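Halogenase PltM (Pseudomonas fluorescens, PDB 6BZN) halogenates phenolic substrates, acting as a chlorinase, brominase and iodinase, and binds FAD. Local coordinates at residues A[356-368]-A[381-393]. Numbering follows the deposited sequence.
With GOL (glycerol), chain I.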
loop_
_atom_site.group_PDB
_atom_site.type_symbol
_atom_site.label_atom_id
_atom_site.label_comp_id
_atom_site.label_asym_id
_atom_site.label_seq_id
_atom_site.Cartn_x
_atom_site.Cartn_y
_atom_site.Cartn_z
ATOM N N THR A 356 4.229 -3.772 -0.191
ATOM C CA THR A 356 5.686 -3.741 -0.214
ATOM C C THR A 356 6.234 -3.809 1.213
ATOM O O THR A 356 7.189 -4.557 1.476
ATOM C CB THR A 356 6.205 -2.484 -0.925
ATOM O OG1 THR A 356 5.577 -2.367 -2.211
ATOM C CG2 THR A 356 7.694 -2.538 -1.103
ATOM N N THR A 357 5.613 -3.053 2.123
ATOM C CA THR A 357 5.980 -3.069 3.545
ATOM C C THR A 357 5.962 -4.468 4.179
ATOM O O THR A 357 6.954 -4.892 4.782
ATOM C CB THR A 357 5.086 -2.115 4.352
ATOM O OG1 THR A 357 5.311 -0.777 3.900
ATOM C CG2 THR A 357 5.386 -2.183 5.864
ATOM N N PHE A 358 4.842 -5.178 4.077
ATOM C CA PHE A 358 4.731 -6.457 4.765
ATOM C C PHE A 358 5.651 -7.488 4.137
ATOM O O PHE A 358 6.223 -8.324 4.844
ATOM C CB PHE A 358 3.281 -6.971 4.800
ATOM C CG PHE A 358 2.312 -6.054 5.519
ATOM C CD1 PHE A 358 2.711 -5.265 6.590
ATOM C CD2 PHE A 358 0.981 -6.012 5.139
ATOM C CE1 PHE A 358 1.806 -4.435 7.235
ATOM C CE2 PHE A 358 0.071 -5.178 5.784
ATOM C CZ PHE A 358 0.488 -4.380 6.823
ATOM N N GLU A 359 5.804 -7.438 2.817
ATOM C CA GLU A 359 6.711 -8.381 2.144
ATOM C C GLU A 359 8.148 -8.105 2.558
ATOM O O GLU A 359 8.909 -9.043 2.814
ATOM C CB GLU A 359 6.576 -8.352 0.624
ATOM C CG GLU A 359 7.441 -9.445 -0.005
ATOM C CD GLU A 359 7.275 -9.606 -1.496
ATOM O OE1 GLU A 359 6.222 -9.201 -2.032
ATOM O OE2 GLU A 359 8.219 -10.157 -2.123
ATOM N N SER A 360 8.509 -6.832 2.675
ATOM C CA SER A 360 9.884 -6.482 3.059
ATOM C C SER A 360 10.207 -6.974 4.470
ATOM O O SER A 360 11.312 -7.474 4.735
ATOM C CB SER A 360 10.130 -4.965 2.925
ATOM O OG SER A 360 11.508 -4.689 3.094
ATOM N N ILE A 361 9.243 -6.864 5.382
ATOM C CA ILE A 361 9.442 -7.367 6.754
ATOM C C ILE A 361 9.670 -8.880 6.722
ATOM O O ILE A 361 10.568 -9.413 7.380
ATOM C CB ILE A 361 8.269 -7.006 7.684
ATOM C CG1 ILE A 361 8.172 -5.486 7.831
ATOM C CG2 ILE A 361 8.417 -7.662 9.059
ATOM C CD1 ILE A 361 6.843 -5.018 8.403
ATOM N N LEU A 362 8.848 -9.552 5.925
ATOM C CA LEU A 362 8.897 -10.990 5.780
ATOM C C LEU A 362 10.234 -11.479 5.218
ATOM O O LEU A 362 10.756 -12.514 5.648
ATOM C CB LEU A 362 7.734 -11.403 4.892
ATOM C CG LEU A 362 7.272 -12.837 4.762
ATOM C CD1 LEU A 362 7.067 -13.524 6.100
ATOM C CD2 LEU A 362 5.984 -12.792 3.946
ATOM N N ARG A 363 10.804 -10.719 4.288
ATOM C CA ARG A 363 12.114 -11.029 3.738
ATOM C C ARG A 363 13.261 -10.663 4.682
ATOM O O ARG A 363 14.234 -11.413 4.776
ATOM C CB ARG A 363 12.317 -10.302 2.414
ATOM C CG ARG A 363 11.449 -10.826 1.290
ATOM C CD ARG A 363 11.510 -9.911 0.089
ATOM N NE ARG A 363 10.805 -10.439 -1.083
ATOM C CZ ARG A 363 11.327 -11.266 -1.998
ATOM N NH1 ARG A 363 12.571 -11.723 -1.899
ATOM N NH2 ARG A 363 10.587 -11.644 -3.037
ATOM N N LEU A 364 13.156 -9.516 5.348
ATOM C CA LEU A 364 14.235 -9.004 6.206
ATOM C C LEU A 364 14.414 -9.784 7.516
ATOM O O LEU A 364 15.550 -10.043 7.938
ATOM C CB LEU A 364 13.984 -7.517 6.522
ATOM C CG LEU A 364 14.986 -6.835 7.462
ATOM C CD1 LEU A 364 16.373 -6.751 6.849
ATOM C CD2 LEU A 364 14.454 -5.457 7.864
ATOM N N ALA A 365 13.311 -10.123 8.181
ATOM C CA ALA A 365 13.377 -10.607 9.567
ATOM C C ALA A 365 14.215 -11.890 9.717
ATOM O O ALA A 365 15.048 -11.953 10.612
ATOM C CB ALA A 365 11.987 -10.770 10.177
ATOM N N PRO A 366 14.047 -12.879 8.811
ATOM C CA PRO A 366 14.891 -14.079 8.895
ATOM C C PRO A 366 16.368 -13.780 8.726
ATOM O O PRO A 366 17.196 -14.440 9.363
ATOM C CB PRO A 366 14.387 -14.950 7.738
ATOM C CG PRO A 366 12.985 -14.510 7.545
ATOM C CD PRO A 366 13.041 -13.025 7.746
ATOM N N LYS A 367 16.694 -12.770 7.913
ATOM C CA LYS A 367 18.083 -12.388 7.693
ATOM C C LYS A 367 18.670 -11.683 8.906
ATOM O O LYS A 367 19.837 -11.860 9.218
ATOM C CB LYS A 367 18.204 -11.525 6.439
ATOM C CG LYS A 367 17.706 -12.243 5.194
ATOM C CD LYS A 367 17.775 -11.358 3.973
ATOM C CE LYS A 367 17.123 -12.012 2.758
ATOM N NZ LYS A 367 17.879 -13.223 2.341
ATOM N N VAL A 368 17.872 -10.861 9.578
ATOM C CA VAL A 368 18.334 -10.192 10.800
ATOM C C VAL A 368 18.584 -11.242 11.890
ATOM O O VAL A 368 19.578 -11.162 12.619
ATOM C CB VAL A 368 17.331 -9.096 11.246
ATOM C CG1 VAL A 368 17.677 -8.537 12.624
ATOM C CG2 VAL A 368 17.330 -7.973 10.222
ATOM N N GLN A 381 24.564 -9.606 3.026
ATOM C CA GLN A 381 23.566 -10.480 3.648
ATOM C C GLN A 381 22.144 -9.987 3.411
ATOM O O GLN A 381 21.223 -10.774 3.438
ATOM C CB GLN A 381 23.787 -10.591 5.164
ATOM C CG GLN A 381 25.083 -11.287 5.571
ATOM C CD GLN A 381 25.519 -10.930 6.992
ATOM O OE1 GLN A 381 26.657 -10.499 7.218
ATOM N NE2 GLN A 381 24.609 -11.067 7.946
ATOM N N PHE A 382 21.977 -8.680 3.212
ATOM C CA PHE A 382 20.639 -8.075 3.085
ATOM C C PHE A 382 20.313 -7.648 1.657
ATOM O O PHE A 382 19.292 -7.013 1.418
ATOM C CB PHE A 382 20.532 -6.902 4.060
ATOM C CG PHE A 382 20.928 -7.267 5.467
ATOM C CD1 PHE A 382 20.132 -8.107 6.220
ATOM C CD2 PHE A 382 22.096 -6.773 6.034
ATOM C CE1 PHE A 382 20.496 -8.465 7.510
ATOM C CE2 PHE A 382 22.464 -7.125 7.321
ATOM C CZ PHE A 382 21.662 -7.980 8.057
ATOM N N ILE A 383 21.140 -8.054 0.694
ATOM C CA ILE A 383 21.023 -7.526 -0.665
ATOM C C ILE A 383 19.677 -7.851 -1.317
ATOM O O ILE A 383 19.144 -7.042 -2.057
ATOM C CB ILE A 383 22.212 -7.965 -1.565
ATOM C CG1 ILE A 383 22.293 -7.110 -2.827
ATOM C CG2 ILE A 383 22.150 -9.446 -1.913
ATOM C CD1 ILE A 383 22.719 -5.680 -2.581
ATOM N N GLU A 384 19.111 -9.011 -1.017
ATOM C CA GLU A 384 17.824 -9.377 -1.597
ATOM C C GLU A 384 16.662 -8.569 -1.006
ATOM O O GLU A 384 15.614 -8.439 -1.645
ATOM C CB GLU A 384 17.577 -10.880 -1.477
ATOM C CG GLU A 384 18.586 -11.727 -2.257
ATOM C CD GLU A 384 18.560 -11.513 -3.770
ATOM O OE1 GLU A 384 17.478 -11.234 -4.329
ATOM O OE2 GLU A 384 19.635 -11.646 -4.412
ATOM N N VAL A 385 16.842 -8.034 0.198
ATOM C CA VAL A 385 15.867 -7.103 0.765
ATOM C C VAL A 385 15.852 -5.817 -0.085
ATOM O O VAL A 385 14.781 -5.311 -0.467
ATOM C CB VAL A 385 16.148 -6.813 2.257
ATOM C CG1 VAL A 385 15.192 -5.777 2.814
ATOM C CG2 VAL A 385 16.021 -8.098 3.066
ATOM N N GLU A 386 17.033 -5.303 -0.402
ATOM C CA GLU A 386 17.140 -4.135 -1.271
ATOM C C GLU A 386 16.596 -4.383 -2.675
ATOM O O GLU A 386 15.898 -3.545 -3.231
ATOM C CB GLU A 386 18.599 -3.700 -1.376
ATOM C CG GLU A 386 18.808 -2.448 -2.198
ATOM C CD GLU A 386 20.225 -1.949 -2.093
ATOM O OE1 GLU A 386 21.027 -2.239 -2.999
ATOM O OE2 GLU A 386 20.554 -1.306 -1.075
ATOM N N ARG A 387 16.966 -5.519 -3.256
ATOM C CA ARG A 387 16.504 -5.869 -4.589
ATOM C C ARG A 387 14.977 -5.902 -4.652
ATOM O O ARG A 387 14.392 -5.294 -5.537
ATOM C CB ARG A 387 17.106 -7.199 -5.039
ATOM C CG ARG A 387 16.586 -7.691 -6.380
ATOM C CD ARG A 387 17.395 -8.885 -6.857
ATOM N NE ARG A 387 16.779 -9.547 -8.012
ATOM C CZ ARG A 387 16.459 -10.843 -8.103
ATOM N NH1 ARG A 387 16.679 -11.700 -7.111
ATOM N NH2 ARG A 387 15.911 -11.299 -9.233
ATOM N N HIS A 388 14.338 -6.599 -3.716
ATOM C CA HIS A 388 12.880 -6.564 -3.629
ATOM C C HIS A 388 12.338 -5.121 -3.511
ATOM O O HIS A 388 11.484 -4.716 -4.295
ATOM C CB HIS A 388 12.350 -7.404 -2.467
ATOM C CG HIS A 388 10.930 -7.088 -2.143
ATOM N ND1 HIS A 388 10.566 -6.351 -1.036
ATOM C CD2 HIS A 388 9.799 -7.288 -2.854
ATOM C CE1 HIS A 388 9.259 -6.170 -1.048
ATOM N NE2 HIS A 388 8.773 -6.719 -2.147
ATOM N N CYS A 389 12.851 -4.339 -2.561
ATOM C CA CYS A 389 12.249 -3.032 -2.272
ATOM C C CYS A 389 12.404 -2.055 -3.431
ATOM O O CYS A 389 11.427 -1.400 -3.847
ATOM C CB CYS A 389 12.806 -2.421 -0.992
ATOM S SG CYS A 389 11.894 -0.922 -0.545
ATOM N N LEU A 390 13.611 -1.983 -3.985
ATOM C CA LEU A 390 13.858 -1.045 -5.082
ATOM C C LEU A 390 13.080 -1.459 -6.344
ATOM O O LEU A 390 12.528 -0.605 -7.018
ATOM C CB LEU A 390 15.347 -0.882 -5.392
ATOM C CG LEU A 390 16.278 -0.394 -4.262
ATOM C CD1 LEU A 390 17.553 0.227 -4.842
ATOM C CD2 LEU A 390 15.647 0.547 -3.242
ATOM N N ASN A 391 13.020 -2.759 -6.631
ATOM C CA ASN A 391 12.208 -3.252 -7.757
ATOM C C ASN A 391 10.729 -2.969 -7.542
ATOM O O ASN A 391 10.025 -2.617 -8.490
ATOM C CB ASN A 391 12.394 -4.761 -7.988
ATOM C CG ASN A 391 13.739 -5.123 -8.575
ATOM O OD1 ASN A 391 14.560 -4.272 -8.859
ATOM N ND2 ASN A 391 13.968 -6.425 -8.759
ATOM N N ALA A 392 10.252 -3.148 -6.312
ATOM C CA ALA A 392 8.845 -2.866 -5.968
ATOM C C ALA A 392 8.441 -1.398 -6.192
ATOM O O ALA A 392 7.385 -1.113 -6.781
ATOM C CB ALA A 392 8.570 -3.275 -4.541
ATOM N N VAL A 393 9.305 -0.482 -5.775
ATOM C CA VAL A 393 9.075 0.945 -5.960
ATOM C C VAL A 393 9.097 1.301 -7.459
ATOM O O VAL A 393 8.246 2.062 -7.940
ATOM C CB VAL A 393 10.093 1.782 -5.144
ATOM C CG1 VAL A 393 9.984 3.264 -5.473
ATOM C CG2 VAL A 393 9.856 1.564 -3.644
HETATM C C1 GOL I . 5.958 -6.164 -3.857
HETATM O O1 GOL I . 5.922 -6.646 -2.506
HETATM C C2 GOL I . 4.646 -6.369 -4.636
HETATM O O2 GOL I . 4.647 -5.435 -5.710
HETATM C C3 GOL I . 4.390 -7.747 -5.262
HETATM O O3 GOL I . 5.590 -8.420 -5.663
HETATM O O HOH W 1 12.424 -5.794 0.896
HETATM O O HOH W 2 19.906 -11.136 0.830
HETATM O O HOH W 3 21.929 -12.644 7.472
HETATM O O HOH W 4 20.750 -13.560 3.299
#
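Helices 356-368 and 383-393 run antiparallel, their axes 9.3 Å apart at 174°, with Leu364 facing Val385 and Thr356 facing Ala392. His388 is a knob among Thr356, Glu359, Ser360 and Arg363. Its CG lies anti to the backbone N (chi1 164°), which carries the imidazole across to the first helix. There Arg363 and Glu359 cover one face: Arg363 CD and NE lie over the CG end of the ring, NE 3.5 Å from His388 CG, and the guanidinium, nearly parallel to the ring, sits over His388 CB. Glu359 CG makes a CH-pi contact over the same face, and the carboxylate beyond it stacks on the ring. Arginine and glutamate suit these places because flat polar groups can pack on the ring while pairing with each other: Arg363 NE and NH2 converge side-on upon Glu359 OE2 in a salt bridge, while O1 of a glycerol, probably from the crystallisation liquor, donates to OE1. In the imidazole plane, NE2 donates a nearly straight bond (167°) to that O1, and a water bridges ND1, Ser360 OG and Val385 O.

Val385, compact and branched, is the second knob, seated among Ser360, Arg363, Leu364 and Lys367; its CG2 reaches Leu364 CA at 3.7 Å. Small Ala392 admits Thr356 CG2 to 3.6 Å of its CB. Phe382 lies against Leu364 CD1 and Lys367 CB, while the lysine's aliphatic chain passes Val385 and its NZ forms a salt bridge with Glu452. The arrangement is a helical hairpin with knobs-into-holes packing, both knobs from the second helix; the back of helix 356-368 rests on helix 33-44, which begins within a probable Rossmann-type glycine-rich motif, where Ile33 and Ala34 bind FAD.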